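Local coordinates for protein coenzyme A transferase (Yersinia pestis, PDB 3QLI) that probably transfers coenzyme A between acyl-CoA thioesters and free carboxylic acids such as acetate, forming a covalent adduct with CoA on a glutamate, at residues Tyr319-His324 with Leu364-Gly369; Pro383-Lys388 with Leu436-Phe441. One frame throughout, in Å; residues are numbered along the deposited sequence.

Contact 1 (Tyr319-His324 with Leu364-Gly369); sequences YVNDPH and LDFVRG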
# COMPACT_ATOMS: atom_id res chain seq x y z
N TYR A 319 13.63 -2.13 7.37
CA TYR A 319 14.46 -1.20 6.58
C TYR A 319 14.38 -1.55 5.11
O TYR A 319 14.03 -0.73 4.25
CB TYR A 319 15.92 -1.26 7.05
CG TYR A 319 16.92 -0.46 6.22
CD1 TYR A 319 17.17 0.88 6.50
CD2 TYR A 319 17.62 -1.05 5.16
CE1 TYR A 319 18.08 1.61 5.76
CE2 TYR A 319 18.53 -0.32 4.42
CZ TYR A 319 18.76 1.01 4.72
OH TYR A 319 19.67 1.75 3.99
N VAL A 320 14.72 -2.80 4.80
CA VAL A 320 14.88 -3.21 3.42
C VAL A 320 13.60 -3.03 2.62
O VAL A 320 13.64 -2.58 1.46
CB VAL A 320 15.32 -4.68 3.33
CG1 VAL A 320 15.27 -5.16 1.88
CG2 VAL A 320 16.73 -4.85 3.93
N ASN A 321 12.47 -3.39 3.22
CA ASN A 321 11.18 -3.35 2.53
C ASN A 321 10.39 -2.07 2.80
O ASN A 321 9.21 -2.01 2.49
CB ASN A 321 10.31 -4.57 2.89
CG ASN A 321 10.73 -5.82 2.14
OD1 ASN A 321 11.91 -6.18 2.13
ND2 ASN A 321 9.77 -6.48 1.47
N ASP A 322 11.02 -1.05 3.38
CA ASP A 322 10.35 0.25 3.54
C ASP A 322 10.39 0.96 2.19
O ASP A 322 11.47 1.27 1.68
CB ASP A 322 11.08 1.09 4.60
CG ASP A 322 10.41 2.43 4.85
OD1 ASP A 322 9.60 2.89 4.01
OD2 ASP A 322 10.71 3.04 5.91
N PRO A 323 9.22 1.24 1.60
CA PRO A 323 9.27 1.88 0.28
C PRO A 323 10.03 3.20 0.29
O PRO A 323 10.64 3.55 -0.72
CB PRO A 323 7.79 2.12 -0.06
CG PRO A 323 7.04 1.08 0.75
CD PRO A 323 7.84 0.91 2.02
N HIS A 324 9.99 3.92 1.41
CA HIS A 324 10.71 5.19 1.50
C HIS A 324 12.21 4.98 1.39
O HIS A 324 12.92 5.77 0.75
CB HIS A 324 10.41 5.94 2.79
CG HIS A 324 11.28 7.14 3.00
ND1 HIS A 324 11.10 8.32 2.31
CD2 HIS A 324 12.36 7.34 3.79
CE1 HIS A 324 12.02 9.19 2.67
NE2 HIS A 324 12.80 8.62 3.58
N LEU A 364 4.56 -5.96 -3.05
CA LEU A 364 4.01 -4.62 -3.19
C LEU A 364 4.93 -3.54 -2.63
O LEU A 364 4.94 -2.41 -3.11
CB LEU A 364 2.61 -4.53 -2.57
CG LEU A 364 1.85 -3.21 -2.78
CD1 LEU A 364 1.71 -2.86 -4.28
CD2 LEU A 364 0.49 -3.32 -2.13
N ASP A 365 5.70 -3.86 -1.58
CA ASP A 365 6.68 -2.91 -1.05
C ASP A 365 7.61 -2.43 -2.15
O ASP A 365 7.93 -1.25 -2.25
CB ASP A 365 7.54 -3.55 0.04
CG ASP A 365 6.71 -4.06 1.21
OD1 ASP A 365 5.66 -3.45 1.50
OD2 ASP A 365 7.11 -5.07 1.82
N PHE A 366 8.06 -3.36 -2.98
CA PHE A 366 9.02 -3.03 -4.03
C PHE A 366 8.34 -2.45 -5.27
O PHE A 366 8.94 -1.64 -5.98
CB PHE A 366 9.90 -4.25 -4.35
CG PHE A 366 11.10 -4.34 -3.44
CD1 PHE A 366 12.25 -3.64 -3.73
CD2 PHE A 366 11.03 -5.06 -2.24
CE1 PHE A 366 13.34 -3.67 -2.88
CE2 PHE A 366 12.14 -5.10 -1.38
CZ PHE A 366 13.29 -4.41 -1.71
N VAL A 367 7.10 -2.84 -5.54
CA VAL A 367 6.32 -2.19 -6.59
C VAL A 367 6.21 -0.70 -6.28
O VAL A 367 6.45 0.16 -7.14
CB VAL A 367 4.90 -2.83 -6.71
CG1 VAL A 367 3.98 -1.98 -7.60
CG2 VAL A 367 4.98 -4.26 -7.23
N ARG A 368 5.87 -0.38 -5.03
CA ARG A 368 5.76 1.01 -4.59
C ARG A 368 7.10 1.72 -4.54
O ARG A 368 7.24 2.86 -5.00
CB ARG A 368 5.14 1.05 -3.19
CG ARG A 368 3.69 0.59 -3.11
CD ARG A 368 3.30 0.36 -1.62
NE ARG A 368 1.86 0.33 -1.38
CZ ARG A 368 1.30 -0.17 -0.28
NH1 ARG A 368 2.06 -0.71 0.66
NH2 ARG A 368 -0.03 -0.15 -0.12
N GLY A 369 8.10 1.07 -3.96
CA GLY A 369 9.41 1.68 -3.80
C GLY A 369 10.10 1.94 -5.12
O GLY A 369 10.70 3.00 -5.32
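Asn-321 ND2 is shared by two carboxylates: it donates to Asp-365 OD2 at 3.0 Å, nearly straight at 165°, and to OE1 of Glu-264, the residue that bonds covalently to CoA. CG of Asn-321 stands anti to the carbonyl carbon (chi1 -78°), which brings ND2 to Asp-365. The bond leaves in the amide plane and reaches the anti lone pair of OD2, amide and carboxylate 85° apart. The other oxygen, OD1, takes part in a weak hydrogen bond with ND1 of His-129. The oxygen end of the amide meets Phe-366, amide and ring planes perpendicular: Phe-366 CE2 lies 3.7 Å from Asn-321 OD1, which sits at the ring edge near its plane. Phe-366 CZ rests 4.2 Å from Val-320 CG1. The turn between helices 317-320 and 323-326 thus packs on helix 363-372. Where the second helix starts, capped by Asp-322, Pro-323 CG lies 3.9 Å from Asp-365 O; Pro-323 CA comes within 4.1 Å of Gly-369 CA, an approach eased by the missing side chain. With ND2 donating to two carboxylates and OD1 against the Phe-366 edge, the amide rotation is probably fixed, consistent with second-shell Asp-365 orienting Asn-321 toward Glu-264.

Contact 2 (Pro383-Lys388 with Leu436-Phe441); sequences PSTAAK and LAHPDF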
# COMPACT_ATOMS: atom_id res chain seq x y z
N PRO A 383 4.67 -15.67 -17.83
CA PRO A 383 4.34 -16.27 -19.13
C PRO A 383 2.85 -16.02 -19.37
O PRO A 383 2.09 -15.94 -18.39
CB PRO A 383 4.55 -17.77 -18.91
CG PRO A 383 5.28 -17.90 -17.60
CD PRO A 383 5.05 -16.66 -16.81
N SER A 384 2.42 -15.93 -20.63
CA SER A 384 1.04 -15.56 -20.92
C SER A 384 0.05 -16.71 -20.70
O SER A 384 -1.14 -16.47 -20.56
CB SER A 384 0.90 -15.04 -22.35
OG SER A 384 1.09 -16.09 -23.28
N THR A 385 0.55 -17.94 -20.68
CA THR A 385 -0.33 -19.10 -20.54
C THR A 385 0.21 -20.13 -19.55
O THR A 385 1.35 -20.03 -19.09
CB THR A 385 -0.57 -19.82 -21.88
OG1 THR A 385 0.63 -20.47 -22.30
CG2 THR A 385 -1.00 -18.82 -22.94
N ALA A 386 -0.63 -21.11 -19.24
CA ALA A 386 -0.24 -22.23 -18.39
C ALA A 386 -0.80 -23.50 -19.00
O ALA A 386 -1.62 -23.44 -19.92
CB ALA A 386 -0.79 -22.03 -16.98
N ALA A 387 -0.36 -24.66 -18.51
CA ALA A 387 -0.98 -25.92 -18.90
C ALA A 387 -0.88 -26.17 -20.41
O ALA A 387 -1.90 -26.33 -21.09
CB ALA A 387 -2.44 -25.93 -18.46
N LYS A 388 0.34 -26.18 -20.93
CA LYS A 388 0.57 -26.47 -22.34
C LYS A 388 -0.22 -25.50 -23.21
O LYS A 388 -0.72 -25.88 -24.28
CB LYS A 388 0.13 -27.90 -22.67
CG LYS A 388 0.48 -28.92 -21.61
CD LYS A 388 1.98 -29.15 -21.52
CE LYS A 388 2.30 -30.28 -20.54
NZ LYS A 388 1.54 -31.53 -20.86
N LEU A 436 -0.67 -8.36 -24.67
CA LEU A 436 0.36 -9.19 -24.01
C LEU A 436 -0.12 -10.62 -23.81
O LEU A 436 0.65 -11.49 -23.39
CB LEU A 436 0.77 -8.61 -22.65
CG LEU A 436 1.47 -7.26 -22.65
CD1 LEU A 436 2.06 -6.96 -21.27
CD2 LEU A 436 2.56 -7.19 -23.71
N ALA A 437 -1.41 -10.87 -24.05
CA ALA A 437 -1.95 -12.22 -23.90
C ALA A 437 -1.55 -13.06 -25.11
O ALA A 437 -1.19 -12.52 -26.16
CB ALA A 437 -3.48 -12.16 -23.79
N HIS A 438 -1.60 -14.38 -24.98
CA HIS A 438 -1.34 -15.25 -26.13
C HIS A 438 -2.39 -14.98 -27.22
O HIS A 438 -3.57 -14.76 -26.94
CB HIS A 438 -1.34 -16.73 -25.73
CG HIS A 438 -0.82 -17.64 -26.80
ND1 HIS A 438 -1.58 -18.00 -27.90
CD2 HIS A 438 0.39 -18.22 -26.98
CE1 HIS A 438 -0.87 -18.78 -28.69
NE2 HIS A 438 0.34 -18.93 -28.16
N PRO A 439 -1.95 -14.97 -28.49
CA PRO A 439 -2.94 -14.76 -29.56
C PRO A 439 -4.21 -15.62 -29.44
O PRO A 439 -5.30 -15.13 -29.75
CB PRO A 439 -2.15 -15.11 -30.82
CG PRO A 439 -0.73 -14.67 -30.48
CD PRO A 439 -0.57 -15.03 -28.99
N ASP A 440 -4.08 -16.86 -28.98
CA ASP A 440 -5.26 -17.73 -28.87
C ASP A 440 -6.37 -17.17 -27.98
O ASP A 440 -7.53 -17.57 -28.09
CB ASP A 440 -4.86 -19.12 -28.34
CG ASP A 440 -3.99 -19.89 -29.32
OD1 ASP A 440 -3.86 -19.45 -30.49
OD2 ASP A 440 -3.46 -20.95 -28.92
N PHE A 441 -6.03 -16.24 -27.08
CA PHE A 441 -6.99 -15.74 -26.10
C PHE A 441 -7.40 -14.28 -26.29
O PHE A 441 -8.25 -13.79 -25.55
CB PHE A 441 -6.46 -15.93 -24.67
CG PHE A 441 -6.23 -17.36 -24.30
CD1 PHE A 441 -7.30 -18.19 -23.97
CD2 PHE A 441 -4.94 -17.88 -24.25
CE1 PHE A 441 -7.09 -19.52 -23.61
CE2 PHE A 441 -4.72 -19.21 -23.90
CZ PHE A 441 -5.80 -20.03 -23.57
O HOH W 1 -2.73 -15.45 -22.71
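Thr-385 opens the small two-stranded antiparallel hairpin of 385-386 with 391-392, and its side chain leans on the N-terminal end of helix 439-451. The bond from CA to CB of Thr-385 is directed toward that helix start. Its methyl lies beside the backbone N, opposite the carbonyl carbon, which carries Thr-385 CG2 across to His-438 CB at 3.5 Å. Thr-385 CG2 also lies 3.9 Å from CE2 at the edge of the Phe-441 ring, near the ring plane, and so touches both residues. Ser-384, just before the strand, adds a second foothold: its CB sits 3.7 Å from Leu-436 O, and its OG, 3.5 Å from His-438 CB, hydrogen-bonds to Glu-415. The backbones are joined through one water, which donates to Ser-384 O at 2.9 Å and accepts from His-438 N. His-438 is the N-cap of the helix, and Pro-439 CD lies over one face of its ring, toward the rim. The hairpin continues to Ala-387, which contacts CoA in a complex of this protein, and Ser-384 is tied by backbone bonds to Arg-393, another CoA contact. The packing therefore joins the base of a CoA-binding hairpin to the last helix. CG of His-438 stands anti to the backbone N (chi1 -169°), which swings the imidazole toward the helix start, where His-438 ND1 accepts from Asp-440 N at 3.0 Å, 13° out of the ring plane.

From the N terminus the chain builds the parallel sheet and enters the mixed sheet before it reaches 319-324; it then passes through strand 332-337 and returns on helix 363-372 to close contact 1. Strand 377-381, against which Val-367 packs, leads out to 383-388. A second excursion, through the hairpin, strands 411-414 and 417-420 and helix 426-434, closes contact 2 at 436-441. The two loops follow in series, neither nesting nor crossing, their contact centres about 30 Å apart. Contact 1 ties the turn near Glu-264 to a helix beside the sheet, at the interface with the second subunit; contact 2, centred about 27 Å from the chain centre, ties a peripheral hairpin to the C-terminal helix.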